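Local coordinates for protein aminotransferase, classes I and II (Silicibacter pomeroyi DSS-3, PDB 3H14) that probably transfers amino groups between amino acids and 2-oxo acids, such as aspartate and 2-oxoglutarate, using pyridoxal 5'-phosphate as cofactor, at residues Ala313-Ser327 with Arg352-Ala364. Residues are numbered along the deposited sequence; the frame is centred on the assembly and turned at random.
Sequences AFYVYADVSDLTDDS and RGAGTLRFSYARA
Val-316 and Phe-359 form a hydrogen-bonded antiparallel pair (Val-316 N to Phe-359 O 2.9 Å, Phe-359 N to Val-316 O 2.8 Å). Ala-318 and Leu-357 pair likewise. The Arg-358 guanidinium turns one face to the CE1 rim of the Tyr-315 ring, the planes 13° apart. Tyr-315 CE1 sits over the guanidinium centre, 3.5 Å from Arg-358 CZ. The arginine chain leaves anti to its backbone N (chi1 -169°), then bends at chi3 (71°) to bring the guanidinium alongside that rim. Arg-358 NH1 bonds Asn-172 OD1, and Tyr-315 OH bonds Tyr-203 OH. This arginine probably corresponds to the one that binds the substrate carboxylate in relatives. On the same face of the sheet, Thr-356 OG1 donates to Tyr-317 OH at 2.8 Å.

At one end Ala-362 CB makes a CH-pi contact over the centre of one Phe-314 face, 3.7 Å from the centroid. Phe-314 CB in turn makes one with the Tyr-361 face. At the other end Ser-327 holds the 3-10 segment 353-354 with two bonds: its N to Ala-354 O, its OG to Gly-353 O at 2.7 Å.

The two strands belong to the mixed sheet of the smaller domain in the aspartate aminotransferase fold, apart from the seven-stranded sheet. Strand 340-344 flanks 356-360; 315-319 is outermost, its far side bonded to the backbone of Arg-306 and Ala-308. Phe-359 and Tyr-361 pack on helix 278-302, and Leu-357 on helix 327-338.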
# COMPACT_ATOMS: atom_id res chain seq x y z
N ALA A 313 7.24 4.72 -1.46
CA ALA A 313 6.91 3.39 -2.02
C ALA A 313 7.79 3.06 -3.25
O ALA A 313 8.86 3.65 -3.42
CB ALA A 313 5.43 3.27 -2.37
N PHE A 314 7.33 2.14 -4.09
CA PHE A 314 8.11 1.72 -5.28
C PHE A 314 7.24 1.58 -6.53
O PHE A 314 7.30 0.58 -7.25
CB PHE A 314 8.88 0.43 -5.00
CG PHE A 314 8.09 -0.61 -4.20
CD1 PHE A 314 6.89 -1.07 -4.63
CD2 PHE A 314 8.63 -1.16 -3.04
CE1 PHE A 314 6.20 -2.03 -3.93
CE2 PHE A 314 7.93 -2.12 -2.32
CZ PHE A 314 6.72 -2.54 -2.75
N TYR A 315 6.44 2.61 -6.77
CA TYR A 315 5.52 2.67 -7.87
C TYR A 315 5.72 3.94 -8.69
O TYR A 315 6.10 5.00 -8.14
CB TYR A 315 4.08 2.70 -7.35
CG TYR A 315 3.71 1.53 -6.49
CD1 TYR A 315 3.81 0.25 -6.99
CD2 TYR A 315 3.25 1.69 -5.18
CE1 TYR A 315 3.51 -0.86 -6.21
CE2 TYR A 315 2.94 0.59 -4.39
CZ TYR A 315 3.06 -0.68 -4.93
OH TYR A 315 2.75 -1.80 -4.21
N VAL A 316 5.41 3.83 -9.97
CA VAL A 316 5.23 5.01 -10.83
C VAL A 316 3.88 4.87 -11.49
O VAL A 316 3.60 3.86 -12.10
CB VAL A 316 6.34 5.13 -11.94
CG1 VAL A 316 6.07 6.36 -12.80
CG2 VAL A 316 7.71 5.21 -11.34
N TYR A 317 3.05 5.92 -11.36
CA TYR A 317 1.72 5.96 -11.89
C TYR A 317 1.70 6.95 -13.05
O TYR A 317 2.01 8.15 -12.84
CB TYR A 317 0.77 6.47 -10.81
CG TYR A 317 -0.67 6.33 -11.15
CD1 TYR A 317 -1.21 5.08 -11.33
CD2 TYR A 317 -1.51 7.44 -11.22
CE1 TYR A 317 -2.50 4.93 -11.62
CE2 TYR A 317 -2.84 7.30 -11.50
CZ TYR A 317 -3.33 6.03 -11.70
OH TYR A 317 -4.66 5.82 -11.98
N ALA A 318 1.39 6.44 -14.22
CA ALA A 318 1.58 7.16 -15.50
C ALA A 318 0.26 7.37 -16.15
O ALA A 318 -0.55 6.45 -16.23
CB ALA A 318 2.50 6.36 -16.48
N ASP A 319 0.08 8.57 -16.70
CA ASP A 319 -1.05 8.87 -17.55
C ASP A 319 -0.64 8.47 -18.98
O ASP A 319 0.29 9.04 -19.52
CB ASP A 319 -1.37 10.37 -17.44
CG ASP A 319 -2.56 10.80 -18.28
OD1 ASP A 319 -2.92 10.08 -19.22
OD2 ASP A 319 -3.12 11.90 -18.00
N VAL A 320 -1.31 7.50 -19.56
CA VAL A 320 -0.91 6.94 -20.84
C VAL A 320 -1.99 7.20 -21.90
O VAL A 320 -2.05 6.53 -22.92
CB VAL A 320 -0.55 5.42 -20.71
CG1 VAL A 320 0.63 5.24 -19.77
CG2 VAL A 320 -1.74 4.57 -20.29
N SER A 321 -2.83 8.20 -21.65
CA SER A 321 -3.93 8.48 -22.55
C SER A 321 -3.46 8.95 -23.96
O SER A 321 -4.23 8.88 -24.88
CB SER A 321 -4.90 9.50 -21.94
OG SER A 321 -4.28 10.73 -21.65
N ASP A 322 -2.23 9.40 -24.09
CA ASP A 322 -1.66 9.73 -25.40
C ASP A 322 -1.26 8.46 -26.20
O ASP A 322 -1.13 8.51 -27.43
CB ASP A 322 -0.49 10.71 -25.25
CG ASP A 322 0.63 10.19 -24.38
OD1 ASP A 322 0.38 9.56 -23.32
OD2 ASP A 322 1.78 10.48 -24.75
N LEU A 323 -1.13 7.33 -25.50
CA LEU A 323 -0.62 6.09 -26.06
C LEU A 323 -1.68 5.06 -26.31
O LEU A 323 -1.51 4.17 -27.12
CB LEU A 323 0.40 5.49 -25.10
CG LEU A 323 1.56 6.36 -24.65
CD1 LEU A 323 2.43 5.54 -23.72
CD2 LEU A 323 2.37 6.87 -25.86
N THR A 324 -2.79 5.14 -25.59
CA THR A 324 -3.82 4.13 -25.66
C THR A 324 -5.16 4.68 -25.16
O THR A 324 -5.20 5.67 -24.40
CB THR A 324 -3.46 2.91 -24.76
OG1 THR A 324 -4.45 1.89 -24.91
CG2 THR A 324 -3.39 3.34 -23.26
N ASP A 325 -6.21 4.02 -25.58
CA ASP A 325 -7.55 4.26 -25.11
C ASP A 325 -7.95 3.25 -24.04
O ASP A 325 -8.98 3.39 -23.43
CB ASP A 325 -8.58 4.23 -26.27
CG ASP A 325 -8.38 3.06 -27.23
OD1 ASP A 325 -7.55 2.14 -26.98
OD2 ASP A 325 -9.06 3.08 -28.30
N ASP A 326 -7.12 2.23 -23.83
CA ASP A 326 -7.52 1.13 -22.97
C ASP A 326 -6.27 0.50 -22.36
O ASP A 326 -5.61 -0.34 -22.98
CB ASP A 326 -8.30 0.11 -23.79
CG ASP A 326 -8.71 -1.10 -23.01
OD1 ASP A 326 -8.52 -1.13 -21.76
OD2 ASP A 326 -9.24 -2.04 -23.64
N SER A 327 -5.96 0.93 -21.15
CA SER A 327 -4.74 0.48 -20.46
C SER A 327 -4.70 -1.03 -20.23
O SER A 327 -3.61 -1.59 -20.04
CB SER A 327 -4.62 1.19 -19.13
OG SER A 327 -5.75 0.90 -18.36
N ARG A 352 -11.25 6.58 -14.24
CA ARG A 352 -10.18 7.13 -15.06
C ARG A 352 -9.04 6.17 -15.38
O ARG A 352 -8.11 6.55 -16.13
CB ARG A 352 -9.60 8.35 -14.41
CG ARG A 352 -10.61 9.47 -14.19
CD ARG A 352 -9.95 10.65 -13.51
NE ARG A 352 -9.54 10.28 -12.16
CZ ARG A 352 -9.10 11.13 -11.24
NH1 ARG A 352 -9.02 12.44 -11.51
NH2 ARG A 352 -8.74 10.67 -10.04
N GLY A 353 -9.09 4.94 -14.86
CA GLY A 353 -7.94 4.01 -14.97
C GLY A 353 -7.65 3.44 -16.36
O GLY A 353 -6.60 2.80 -16.62
N ALA A 354 -8.61 3.59 -17.27
CA ALA A 354 -8.44 3.10 -18.64
C ALA A 354 -7.32 3.89 -19.31
O ALA A 354 -6.74 3.43 -20.32
CB ALA A 354 -9.71 3.23 -19.43
N GLY A 355 -7.04 5.07 -18.79
CA GLY A 355 -5.96 5.93 -19.30
C GLY A 355 -4.71 5.99 -18.47
O GLY A 355 -3.88 6.91 -18.63
N THR A 356 -4.55 5.05 -17.51
CA THR A 356 -3.38 5.08 -16.67
C THR A 356 -2.75 3.68 -16.52
O THR A 356 -3.39 2.67 -16.78
CB THR A 356 -3.68 5.68 -15.26
OG1 THR A 356 -4.60 4.82 -14.56
CG2 THR A 356 -4.36 7.08 -15.35
N LEU A 357 -1.49 3.67 -16.10
CA LEU A 357 -0.74 2.46 -15.79
C LEU A 357 0.04 2.62 -14.49
O LEU A 357 0.52 3.70 -14.19
CB LEU A 357 0.32 2.17 -16.88
CG LEU A 357 0.04 1.49 -18.19
CD1 LEU A 357 1.36 1.31 -18.93
CD2 LEU A 357 -0.63 0.13 -18.05
N ARG A 358 0.25 1.52 -13.77
CA ARG A 358 1.15 1.51 -12.63
C ARG A 358 2.35 0.62 -12.94
O ARG A 358 2.18 -0.50 -13.33
CB ARG A 358 0.45 1.00 -11.37
CG ARG A 358 1.26 1.23 -10.12
CD ARG A 358 0.81 0.42 -8.91
NE ARG A 358 1.12 -1.02 -9.06
CZ ARG A 358 0.77 -1.94 -8.15
NH1 ARG A 358 0.12 -1.58 -7.05
NH2 ARG A 358 1.05 -3.20 -8.35
N PHE A 359 3.56 1.15 -12.74
CA PHE A 359 4.78 0.37 -12.79
C PHE A 359 5.22 0.14 -11.37
O PHE A 359 5.10 1.03 -10.55
CB PHE A 359 5.91 1.15 -13.48
CG PHE A 359 5.62 1.51 -14.90
CD1 PHE A 359 6.04 0.67 -15.93
CD2 PHE A 359 4.92 2.67 -15.20
CE1 PHE A 359 5.79 0.99 -17.25
CE2 PHE A 359 4.67 3.02 -16.53
CZ PHE A 359 5.09 2.18 -17.56
N SER A 360 5.77 -1.03 -11.09
CA SER A 360 6.42 -1.31 -9.82
C SER A 360 7.91 -1.46 -10.09
O SER A 360 8.28 -2.07 -11.06
CB SER A 360 5.85 -2.59 -9.17
OG SER A 360 6.64 -2.90 -8.01
N TYR A 361 8.75 -0.89 -9.24
CA TYR A 361 10.19 -1.06 -9.38
C TYR A 361 10.79 -1.79 -8.16
O TYR A 361 11.93 -1.55 -7.79
CB TYR A 361 10.88 0.27 -9.71
CG TYR A 361 10.65 1.46 -8.80
CD1 TYR A 361 9.70 2.44 -9.10
CD2 TYR A 361 11.41 1.63 -7.66
CE1 TYR A 361 9.50 3.52 -8.24
CE2 TYR A 361 11.22 2.70 -6.83
CZ TYR A 361 10.28 3.66 -7.13
OH TYR A 361 10.11 4.71 -6.27
N ALA A 362 10.03 -2.73 -7.60
CA ALA A 362 10.43 -3.44 -6.38
C ALA A 362 11.43 -4.57 -6.64
O ALA A 362 11.98 -5.12 -5.68
CB ALA A 362 9.19 -3.98 -5.69
N ARG A 363 11.75 -4.87 -7.89
CA ARG A 363 12.74 -5.90 -8.24
C ARG A 363 14.21 -5.43 -8.25
O ARG A 363 14.50 -4.25 -8.03
CB ARG A 363 12.35 -6.52 -9.58
CG ARG A 363 11.00 -7.29 -9.59
CD ARG A 363 11.13 -8.60 -8.89
NE ARG A 363 9.87 -9.33 -8.69
CZ ARG A 363 9.61 -10.54 -9.20
NH1 ARG A 363 10.50 -11.18 -9.95
NH2 ARG A 363 8.44 -11.12 -8.95
N ALA A 364 15.14 -6.37 -8.48
CA ALA A 364 16.57 -6.06 -8.54
C ALA A 364 16.87 -4.99 -9.59
O ALA A 364 16.16 -4.89 -10.59
CB ALA A 364 17.39 -7.34 -8.88
O HOH W 1 7.59 5.43 -5.80